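Local coordinates for YjeF-related protein (Enterococcus faecalis, PDB 2R3B) that probably repairs damaged, hydrated NAD(P)H by dehydrating its S-form at the expense of ADP, a lyase built on the ribokinase-like fold, at residues F219-G224 against G257-H262; L23-L28 against K290-P295; L104-V109 against L135-K140. All blocks are in the same frame, centred on the assembly; numbering follows the deposited sequence. Where two conformers were deposited one is given.

Contact 1 (F219-G224 against G257-H262); sequences FQNTGG and GAVYLH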
loop_
_atom_site.group_PDB
_atom_site.type_symbol
_atom_site.label_atom_id
_atom_site.label_comp_id
_atom_site.label_asym_id
_atom_site.label_seq_id
_atom_site.Cartn_x
_atom_site.Cartn_y
_atom_site.Cartn_z
ATOM N N PHE B 219 33.537 18.979 1.621
ATOM C CA PHE B 219 33.480 17.532 1.576
ATOM C C PHE B 219 33.127 17.140 0.154
ATOM O O PHE B 219 32.235 17.731 -0.455
ATOM C CB PHE B 219 32.367 16.993 2.462
ATOM C CG PHE B 219 32.483 17.373 3.909
ATOM C CD1 PHE B 219 33.170 16.574 4.796
ATOM C CD2 PHE B 219 31.849 18.497 4.388
ATOM C CE1 PHE B 219 33.242 16.907 6.142
ATOM C CE2 PHE B 219 31.925 18.829 5.728
ATOM C CZ PHE B 219 32.624 18.031 6.599
ATOM N N GLN B 220 33.775 16.092 -0.332
ATOM C CA GLN B 220 33.562 15.574 -1.668
ATOM C C GLN B 220 33.025 14.163 -1.570
ATOM O O GLN B 220 33.714 13.287 -1.081
ATOM C CB GLN B 220 34.880 15.534 -2.429
ATOM C CG GLN B 220 34.735 14.958 -3.824
ATOM C CD GLN B 220 33.751 15.739 -4.657
ATOM O OE1 GLN B 220 33.984 16.894 -5.005
ATOM N NE2 GLN B 220 32.630 15.121 -4.965
ATOM N N ASN B 221 31.783 13.942 -2.018
ATOM C CA ASN B 221 31.239 12.598 -1.973
ATOM C C ASN B 221 31.923 11.721 -3.023
ATOM O O ASN B 221 32.358 12.201 -4.070
ATOM C CB ASN B 221 29.739 12.605 -2.190
ATOM C CG ASN B 221 29.104 11.289 -1.852
ATOM O OD1 ASN B 221 29.567 10.553 -0.970
ATOM N ND2 ASN B 221 28.014 10.998 -2.508
ATOM N N THR B 222 32.048 10.438 -2.720
ATOM C CA THR B 222 32.784 9.512 -3.550
ATOM C C THR B 222 31.900 8.408 -4.113
ATOM O O THR B 222 32.396 7.442 -4.680
ATOM C CB THR B 222 33.926 8.880 -2.755
ATOM O OG1 THR B 222 33.427 8.294 -1.564
ATOM C CG2 THR B 222 34.993 9.937 -2.398
ATOM N N GLY B 223 30.585 8.556 -3.966
ATOM C CA GLY B 223 29.632 7.561 -4.494
ATOM C C GLY B 223 28.602 8.227 -5.367
ATOM O O GLY B 223 28.631 9.439 -5.566
ATOM N N GLY B 224 27.680 7.415 -5.880
ATOM C CA GLY B 224 26.648 7.896 -6.781
ATOM C C GLY B 224 26.750 7.154 -8.093
ATOM O O GLY B 224 27.831 6.801 -8.541
ATOM N N GLY B 257 27.430 13.005 6.215
ATOM C CA GLY B 257 27.065 11.618 6.515
ATOM C C GLY B 257 25.788 11.167 5.801
ATOM O O GLY B 257 25.712 10.045 5.287
ATOM N N ALA B 258 24.774 12.019 5.834
ATOM C CA ALA B 258 23.532 11.819 5.091
ATOM C C ALA B 258 23.768 11.634 3.589
ATOM O O ALA B 258 23.249 10.701 2.961
ATOM C CB ALA B 258 22.546 13.024 5.370
ATOM N N VAL B 259 24.531 12.550 3.002
ATOM C CA VAL B 259 24.840 12.498 1.569
ATOM C C VAL B 259 25.590 11.216 1.236
ATOM O O VAL B 259 25.290 10.544 0.245
ATOM C CB VAL B 259 25.668 13.750 1.176
ATOM C CG1 VAL B 259 26.300 13.631 -0.261
ATOM C CG2 VAL B 259 24.812 14.993 1.308
ATOM N N TYR B 260 26.561 10.842 2.071
ATOM C CA TYR B 260 27.314 9.625 1.836
ATOM C C TYR B 260 26.460 8.365 1.934
ATOM O O TYR B 260 26.567 7.450 1.106
ATOM C CB TYR B 260 28.498 9.511 2.834
ATOM C CG TYR B 260 29.384 8.328 2.484
ATOM C CD1 TYR B 260 30.265 8.389 1.383
ATOM C CD2 TYR B 260 29.287 7.135 3.170
ATOM C CE1 TYR B 260 31.042 7.290 1.028
ATOM C CE2 TYR B 260 30.069 6.032 2.809
ATOM C CZ TYR B 260 30.936 6.126 1.749
ATOM O OH TYR B 260 31.701 5.019 1.419
ATOM N N LEU B 261 25.642 8.277 2.974
ATOM C CA LEU B 261 24.815 7.093 3.173
ATOM C C LEU B 261 23.843 6.926 2.028
ATOM O O LEU B 261 23.660 5.819 1.539
ATOM C CB LEU B 261 24.009 7.202 4.482
ATOM C CG LEU B 261 23.186 5.980 4.883
ATOM C CD1 LEU B 261 24.063 4.739 4.928
ATOM C CD2 LEU B 261 22.431 6.260 6.222
ATOM N N HIS B 262 23.206 8.014 1.605
ATOM C CA HIS B 262 22.284 7.977 0.455
ATOM C C HIS B 262 22.920 7.306 -0.782
ATOM O O HIS B 262 22.334 6.434 -1.382
ATOM C CB HIS B 262 21.835 9.402 0.167
ATOM C CG HIS B 262 20.999 9.594 -1.055
ATOM N ND1 HIS B 262 21.498 10.186 -2.201
ATOM C CD2 HIS B 262 19.673 9.390 -1.280
ATOM C CE1 HIS B 262 20.530 10.287 -3.096
ATOM N NE2 HIS B 262 19.414 9.812 -2.565
HETATM O O HOH W 1 33.440 5.589 -0.941
#

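Contact 2 (L23-L28 against K290-P295); sequences LSKDIL and KKYAQP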
loop_
_atom_site.group_PDB
_atom_site.type_symbol
_atom_site.label_atom_id
_atom_site.label_comp_id
_atom_site.label_asym_id
_atom_site.label_seq_id
_atom_site.Cartn_x
_atom_site.Cartn_y
_atom_site.Cartn_z
ATOM N N LEU B 23 34.929 11.692 1.111
ATOM C CA LEU B 23 34.113 10.920 2.037
ATOM C C LEU B 23 34.265 9.417 1.883
ATOM O O LEU B 23 34.418 8.910 0.779
ATOM C CB LEU B 23 32.640 11.339 1.881
ATOM C CG LEU B 23 32.300 12.801 2.201
ATOM C CD1 LEU B 23 30.815 13.136 1.864
ATOM C CD2 LEU B 23 32.635 13.093 3.662
ATOM N N SER B 24 34.204 8.720 3.016
ATOM C CA SER B 24 34.150 7.258 3.079
ATOM C C SER B 24 33.285 6.842 4.267
ATOM O O SER B 24 32.717 7.688 4.951
ATOM C CB SER B 24 35.585 6.715 3.269
ATOM O OG SER B 24 36.082 7.057 4.550
ATOM N N LYS B 25 33.228 5.544 4.545
ATOM C CA LYS B 25 32.470 5.033 5.667
ATOM C C LYS B 25 32.876 5.674 6.982
ATOM O O LYS B 25 32.149 5.610 7.954
ATOM C CB LYS B 25 32.640 3.521 5.751
ATOM C CG LYS B 25 31.954 2.792 4.621
ATOM C CD LYS B 25 32.213 1.283 4.679
ATOM C CE LYS B 25 31.581 0.574 3.497
ATOM N NZ LYS B 25 31.616 -0.904 3.718
ATOM N N ASP B 26 34.083 6.240 7.025
ATOM C CA ASP B 26 34.525 6.982 8.159
ATOM C C ASP B 26 33.480 8.066 8.651
ATOM O O ASP B 26 33.282 8.280 9.862
ATOM C CB ASP B 26 35.809 7.776 7.820
ATOM C CG ASP B 26 37.051 7.046 8.055
ATOM O OD1 ASP B 26 37.024 5.892 8.519
ATOM O OD2 ASP B 26 38.086 7.697 7.761
ATOM N N ILE B 27 32.867 8.760 7.717
ATOM C CA ILE B 27 31.896 9.774 8.079
ATOM C C ILE B 27 30.662 9.180 8.778
ATOM O O ILE B 27 30.055 9.832 9.652
ATOM C CB ILE B 27 31.502 10.590 6.828
ATOM C CG1 ILE B 27 30.817 11.903 7.232
ATOM C CG2 ILE B 27 30.642 9.766 5.865
ATOM C CD1 ILE B 27 31.710 12.914 7.941
ATOM N N LEU B 28 30.303 7.950 8.411
ATOM C CA LEU B 28 29.150 7.280 8.991
ATOM C C LEU B 28 29.468 6.873 10.433
ATOM O O LEU B 28 28.653 7.018 11.327
ATOM C CB LEU B 28 28.721 6.079 8.142
ATOM C CG LEU B 28 28.295 6.334 6.698
ATOM C CD1 LEU B 28 27.904 5.011 6.068
ATOM C CD2 LEU B 28 27.148 7.364 6.625
ATOM N N LYS B 290 22.336 0.759 11.478
ATOM C CA LYS B 290 22.720 -0.119 12.566
ATOM C C LYS B 290 24.173 -0.594 12.401
ATOM O O LYS B 290 24.914 -0.691 13.370
ATOM C CB LYS B 290 21.766 -1.320 12.611
ATOM C CG LYS B 290 21.973 -2.221 13.840
ATOM C CD LYS B 290 21.551 -1.530 15.132
ATOM C CE LYS B 290 21.920 -2.385 16.332
ATOM N NZ LYS B 290 21.365 -1.745 17.537
ATOM N N LYS B 291 24.564 -0.857 11.168
ATOM C CA LYS B 291 25.887 -1.410 10.876
ATOM C C LYS B 291 26.978 -0.401 11.240
ATOM O O LYS B 291 28.016 -0.785 11.751
ATOM C CB LYS B 291 25.978 -1.843 9.402
ATOM C CG LYS B 291 27.421 -1.914 8.855
ATOM C CD LYS B 291 27.566 -2.900 7.710
ATOM C CE LYS B 291 28.872 -2.685 6.902
ATOM N NZ LYS B 291 29.954 -1.966 7.645
ATOM N N TYR B 292 26.729 0.891 11.002
ATOM C CA TYR B 292 27.708 1.966 11.295
ATOM C C TYR B 292 27.591 2.625 12.650
ATOM O O TYR B 292 28.506 3.358 13.076
ATOM C CB TYR B 292 27.702 3.008 10.179
ATOM C CG TYR B 292 28.079 2.326 8.898
ATOM C CD1 TYR B 292 29.400 2.006 8.645
ATOM C CD2 TYR B 292 27.116 1.876 7.999
ATOM C CE1 TYR B 292 29.758 1.293 7.520
ATOM C CE2 TYR B 292 27.469 1.185 6.848
ATOM C CZ TYR B 292 28.795 0.888 6.618
ATOM O OH TYR B 292 29.192 0.191 5.499
ATOM N N ALA B 293 26.510 2.359 13.361
ATOM C CA ALA B 293 26.249 3.094 14.579
ATOM C C ALA B 293 27.466 2.898 15.425
ATOM O O ALA B 293 27.847 1.730 15.678
ATOM C CB ALA B 293 25.030 2.597 15.295
ATOM N N GLN B 294 28.068 4.033 15.826
ATOM C CA GLN B 294 29.341 4.094 16.560
ATOM C C GLN B 294 29.158 3.572 17.972
ATOM O O GLN B 294 28.603 4.295 18.811
ATOM C CB GLN B 294 29.853 5.540 16.624
ATOM N N PRO B 295 29.642 2.332 18.252
ATOM C CA PRO B 295 29.494 1.749 19.583
ATOM C C PRO B 295 30.632 2.165 20.518
ATOM O O PRO B 295 30.582 3.261 21.089
ATOM C CB PRO B 295 29.519 0.238 19.302
ATOM C CG PRO B 295 30.393 0.092 18.099
ATOM C CD PRO B 295 30.398 1.425 17.361
#

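Contact 3 (L104-V109 against L135-K140); sequences LLTNVV and LAQHQK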
loop_
_atom_site.group_PDB
_atom_site.type_symbol
_atom_site.label_atom_id
_atom_site.label_comp_id
_atom_site.label_asym_id
_atom_site.label_seq_id
_atom_site.Cartn_x
_atom_site.Cartn_y
_atom_site.Cartn_z
ATOM N N LEU B 104 -2.325 26.173 12.283
ATOM C CA LEU B 104 -1.718 24.882 12.639
ATOM C C LEU B 104 -0.353 24.701 11.981
ATOM O O LEU B 104 0.593 24.222 12.602
ATOM C CB LEU B 104 -2.657 23.767 12.218
ATOM C CG LEU B 104 -2.185 22.365 12.620
ATOM C CD1 LEU B 104 -1.832 22.298 14.126
ATOM C CD2 LEU B 104 -3.284 21.360 12.256
ATOM N N LEU B 105 -0.220 25.116 10.732
ATOM C CA LEU B 105 1.069 24.969 10.054
ATOM C C LEU B 105 2.123 25.878 10.721
ATOM O O LEU B 105 3.278 25.486 10.935
ATOM C CB LEU B 105 0.913 25.207 8.564
ATOM C CG LEU B 105 0.960 26.557 7.881
ATOM C CD1 LEU B 105 2.409 27.089 7.777
ATOM C CD2 LEU B 105 0.361 26.405 6.468
ATOM N N THR B 106 1.708 27.069 11.144
ATOM C CA THR B 106 2.583 27.945 11.902
ATOM C C THR B 106 3.002 27.335 13.234
ATOM O O THR B 106 4.147 27.443 13.641
ATOM C CB THR B 106 1.875 29.311 12.076
ATOM O OG1 THR B 106 1.630 29.858 10.756
ATOM C CG2 THR B 106 2.668 30.254 12.945
ATOM N N ASN B 107 2.090 26.637 13.889
ATOM C CA ASN B 107 2.362 25.983 15.146
ATOM C C ASN B 107 3.408 24.906 14.980
ATOM O O ASN B 107 4.365 24.824 15.767
ATOM C CB ASN B 107 1.069 25.384 15.679
ATOM C CG ASN B 107 1.113 25.035 17.132
ATOM O OD1 ASN B 107 2.158 25.025 17.795
ATOM N ND2 ASN B 107 -0.066 24.787 17.663
ATOM N N VAL B 108 3.219 24.050 13.984
ATOM C CA VAL B 108 4.160 22.959 13.775
ATOM C C VAL B 108 5.531 23.467 13.342
ATOM O O VAL B 108 6.564 22.934 13.758
ATOM C CB VAL B 108 3.615 21.819 12.856
ATOM C CG1 VAL B 108 2.264 21.298 13.384
ATOM C CG2 VAL B 108 3.508 22.216 11.426
ATOM N N VAL B 109 5.574 24.499 12.523
ATOM C CA VAL B 109 6.874 25.082 12.173
ATOM C C VAL B 109 7.575 25.699 13.398
ATOM O O VAL B 109 8.792 25.554 13.575
ATOM C CB VAL B 109 6.713 26.138 11.051
ATOM C CG1 VAL B 109 7.978 26.961 10.926
ATOM C CG2 VAL B 109 6.301 25.451 9.755
ATOM N N LEU B 135 10.245 31.418 5.815
ATOM C CA LEU B 135 11.434 32.232 5.947
ATOM C C LEU B 135 11.218 33.292 7.032
ATOM O O LEU B 135 12.129 33.564 7.788
ATOM C CB LEU B 135 11.782 32.915 4.633
ATOM C CG LEU B 135 12.281 31.974 3.529
ATOM C CD1 LEU B 135 12.398 32.745 2.211
ATOM C CD2 LEU B 135 13.592 31.368 3.914
ATOM N N ALA B 136 10.025 33.883 7.089
ATOM C CA ALA B 136 9.732 34.931 8.090
ATOM C C ALA B 136 9.758 34.348 9.499
ATOM O O ALA B 136 10.251 34.975 10.441
ATOM C CB ALA B 136 8.373 35.547 7.822
ATOM N N GLN B 137 9.223 33.131 9.622
ATOM C CA GLN B 137 9.064 32.468 10.918
ATOM C C GLN B 137 10.337 31.822 11.472
ATOM O O GLN B 137 10.436 31.528 12.657
ATOM C CB GLN B 137 7.973 31.397 10.785
ATOM C CG GLN B 137 7.382 31.055 12.097
ATOM C CD GLN B 137 6.354 29.953 12.042
ATOM O OE1 GLN B 137 5.663 29.765 11.028
ATOM N NE2 GLN B 137 6.190 29.271 13.161
ATOM N N HIS B 138 11.315 31.571 10.611
ATOM C CA HIS B 138 12.524 30.817 10.978
ATOM C C HIS B 138 13.225 31.355 12.209
ATOM O O HIS B 138 13.464 32.552 12.306
ATOM C CB HIS B 138 13.520 30.804 9.790
ATOM C CG HIS B 138 14.788 30.035 10.042
ATOM N ND1 HIS B 138 16.036 30.536 9.727
ATOM C CD2 HIS B 138 15.001 28.791 10.530
ATOM C CE1 HIS B 138 16.963 29.643 10.030
ATOM N NE2 HIS B 138 16.364 28.575 10.530
ATOM N N GLN B 139 13.597 30.437 13.096
ATOM C CA GLN B 139 14.248 30.737 14.364
ATOM C C GLN B 139 15.677 30.312 14.279
ATOM O O GLN B 139 16.026 29.325 13.596
ATOM C CB GLN B 139 13.588 30.000 15.526
ATOM C CG GLN B 139 12.138 30.374 15.781
ATOM C CD GLN B 139 11.465 29.367 16.661
ATOM O OE1 GLN B 139 11.878 29.159 17.782
ATOM N NE2 GLN B 139 10.422 28.747 16.172
ATOM N N LYS B 140 16.514 31.036 15.007
ATOM C CA LYS B 140 17.947 30.897 14.854
ATOM C C LYS B 140 18.406 29.469 15.075
ATOM O O LYS B 140 19.289 28.992 14.370
ATOM C CB LYS B 140 18.672 31.825 15.828
ATOM C CG LYS B 140 20.151 31.951 15.553
ATOM C CD LYS B 140 20.788 32.951 16.517
ATOM C CE LYS B 140 22.315 32.898 16.459
ATOM N NZ LYS B 140 22.852 33.404 15.148
#

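Contact 1 (F219-G224 against G257-H262)
Asn-221 and Tyr-260 meet where the chain has just left strand 219-220, next to the edge strand 21-22, and runs past helix 252-269, their CA atoms 6.2 Å apart. The contact thus joins a loop at one end of the mixed sheet to a helix of the ribokinase-like fold. The close-packed part is the inner one. Here the carboxamide of Asn-221 reaches the helix with its oxygen against the ring rim: OD1 lies 3.3 Å from Tyr-260 CD1, and amide and ring planes stand 81° apart. An aromatic C-H edge is slightly positive, which suits a carbonyl oxygen beside it. The nitrogen lies over the neighbouring residue, ND2 3.9 Å from Val-259 CG1, and is hydrogen-bonded to Ser-263 OG, one turn beyond Val-259. Asn-221 CG is anti to the backbone N (chi1 -167°), which carries the short side chain across to the helix. Buried Val-259 packs CG1 against CG and ND2 and, being apolar, leaves the N-H to Ser-263.

The outer side is looser. Thr-222 is exposed and covers little of the helix; its OG1 approaches the Tyr-260 ring at the edge, in plane, 3.7 Å from CE1. A water fills the step between the two hydroxyls, donating to Thr-222 OG1 at 2.8 Å and lying 3.0 Å from Tyr-260 OH. The same threonine oxygen is hydrogen-bonded to Leu-23 O, tying the turn to the chain leading into helix 25-31. Tyrosine suits this boundary because its ring packs on Lys-25, Ile-27 and Leu-28 while its hydroxyl meets water. Direct polar bonding between the two segments is absent; the join therefore depends on shape and weak edge electrostatics, with Ser-263 and the water supplying stronger polar links.

Contact 2 (L23-L28 against K290-P295)
Leu-28 sets its CD1 methyl over one face of the Tyr-292 ring, the two side chains meeting at a slant. CD1 sits 3.9 Å from the ring centroid and only 14° off the ring normal, a CH-pi contact, although it is displaced a little toward the CD2 side. Leu-28 CB adds a second point of support at 3.8 Å from Tyr-292 CB. With CG anti to the carbonyl carbon (chi1 -61°) and the chain beyond extended, Leu-28 carries CD1 out to the ring. A branched aliphatic side chain suits this buried place, giving the aromatic face a nonpolar cover. Over the opposite face Lys-291 CG lies 3.7 Å above the plane, offset toward the rim, in one of two deposited conformers.

Leu-28 and Lys-25 belong to the first turn of helix 25-31, whose N-cap is Ser-24: its OG accepts a bond from Asp-26 N at 3.3 Å. That start packs against the last turn of helix 278-292, which closes the ribokinase-like domain at its C-terminal end, and Leu-28 also touches Leu-261 of helix 252-269.

Lys-25 takes the outer end of the tyrosine. Its extended methylenes run obliquely past the ring, with CD 3.8 Å from Tyr-292 CE1 and CE 3.1 Å from Tyr-292 OH. Lys-25 NZ comes within 4.4 Å of Lys-291 NZ, a nearness of like charges that may be mildly unfavourable. On helix 278-292 itself, Lys-290 NZ is hydrogen-bonded to Ala-270 O of the second subunit, and Ala-293, just past the helix, packs on Tyr-274 of the same neighbour.

Contact 3 (L104-V109 against L135-K140)
Gln-137, the last helical residue of 125-137, buries more surface here than any other residue and meets the flank of helix 102-111 with its carboxamide. Its side chain is extended, CG pointing anti to the backbone N (chi1 -158°), and so spans the space between two backbones whose nearest CA atoms, Val-109 and Gln-137, are 7.8 Å apart. In the conformer described, one of two, NE2 donates to Thr-106 O at 2.8 Å. The bond is nearly straight, with an N-H...O angle of 169°, the donor sitting 17° away from the carbonyl plane. Glutamine suits the place because its amide can give a hydrogen bond to a helix carbonyl while the faces of its flat amide lie against methyls.

Val-109 provides one of them. CG1 presses on one face of the carboxamide at 3.6 Å from Gln-137 CD, and the buried, branched side chain also touches Ile-78 of strand 74-78. A beta-branched residue fills this inner position without a flexible chain.

Thr-106, one turn earlier, lies over the opposite face. Its CG2 methyl, offset from the middle of the amide, packs 3.6 Å from Gln-137 OE1, while OG1 is turned to Thr-102 O of its own helix, a polar need met locally. Threonine thus shows the glutamine a methyl and keeps the hydroxyl for the helix.

Beyond Gln-137, the chain turns toward strand 143-147: Gln-139 NE2 is hydrogen-bonded to Glu-110 O, and its OE1 to Gln-141 NE2. Helix 102-111 links parallel strands 95-97 and 114-117, and helix 125-137 links 114-117 to 143-147, so the contact joins the helices of two successive beta-alpha-beta crossovers; Leu-105 packs on Ile-130 and Met-133 of the second helix and, with Val-108, on Val-97 of the edge strand.

How the contacts relate
Contacts 1 and 2 form one neighbourhood, their centres 12 Å apart, joined through helices 25-31 and 252-269 and by a backbone hydrogen bond between Gln-220 and Leu-23. Contact 3 lies across the centre of the chain, about 30 Å from contact 1 and 33 Å from contact 2, centre to centre. Along the sequence contact 2 brings the two ends of the domain together, with contact 3 and then contact 1 nested in its loop. The mixed sheet spans the gap: strands 21-22 and 219-220 lie at one end, 95-97 at the other. The contacts thus lie on opposite flanks of a single domain, and contacts 2 and 3 each have residues reaching the second subunit of the homotetramer.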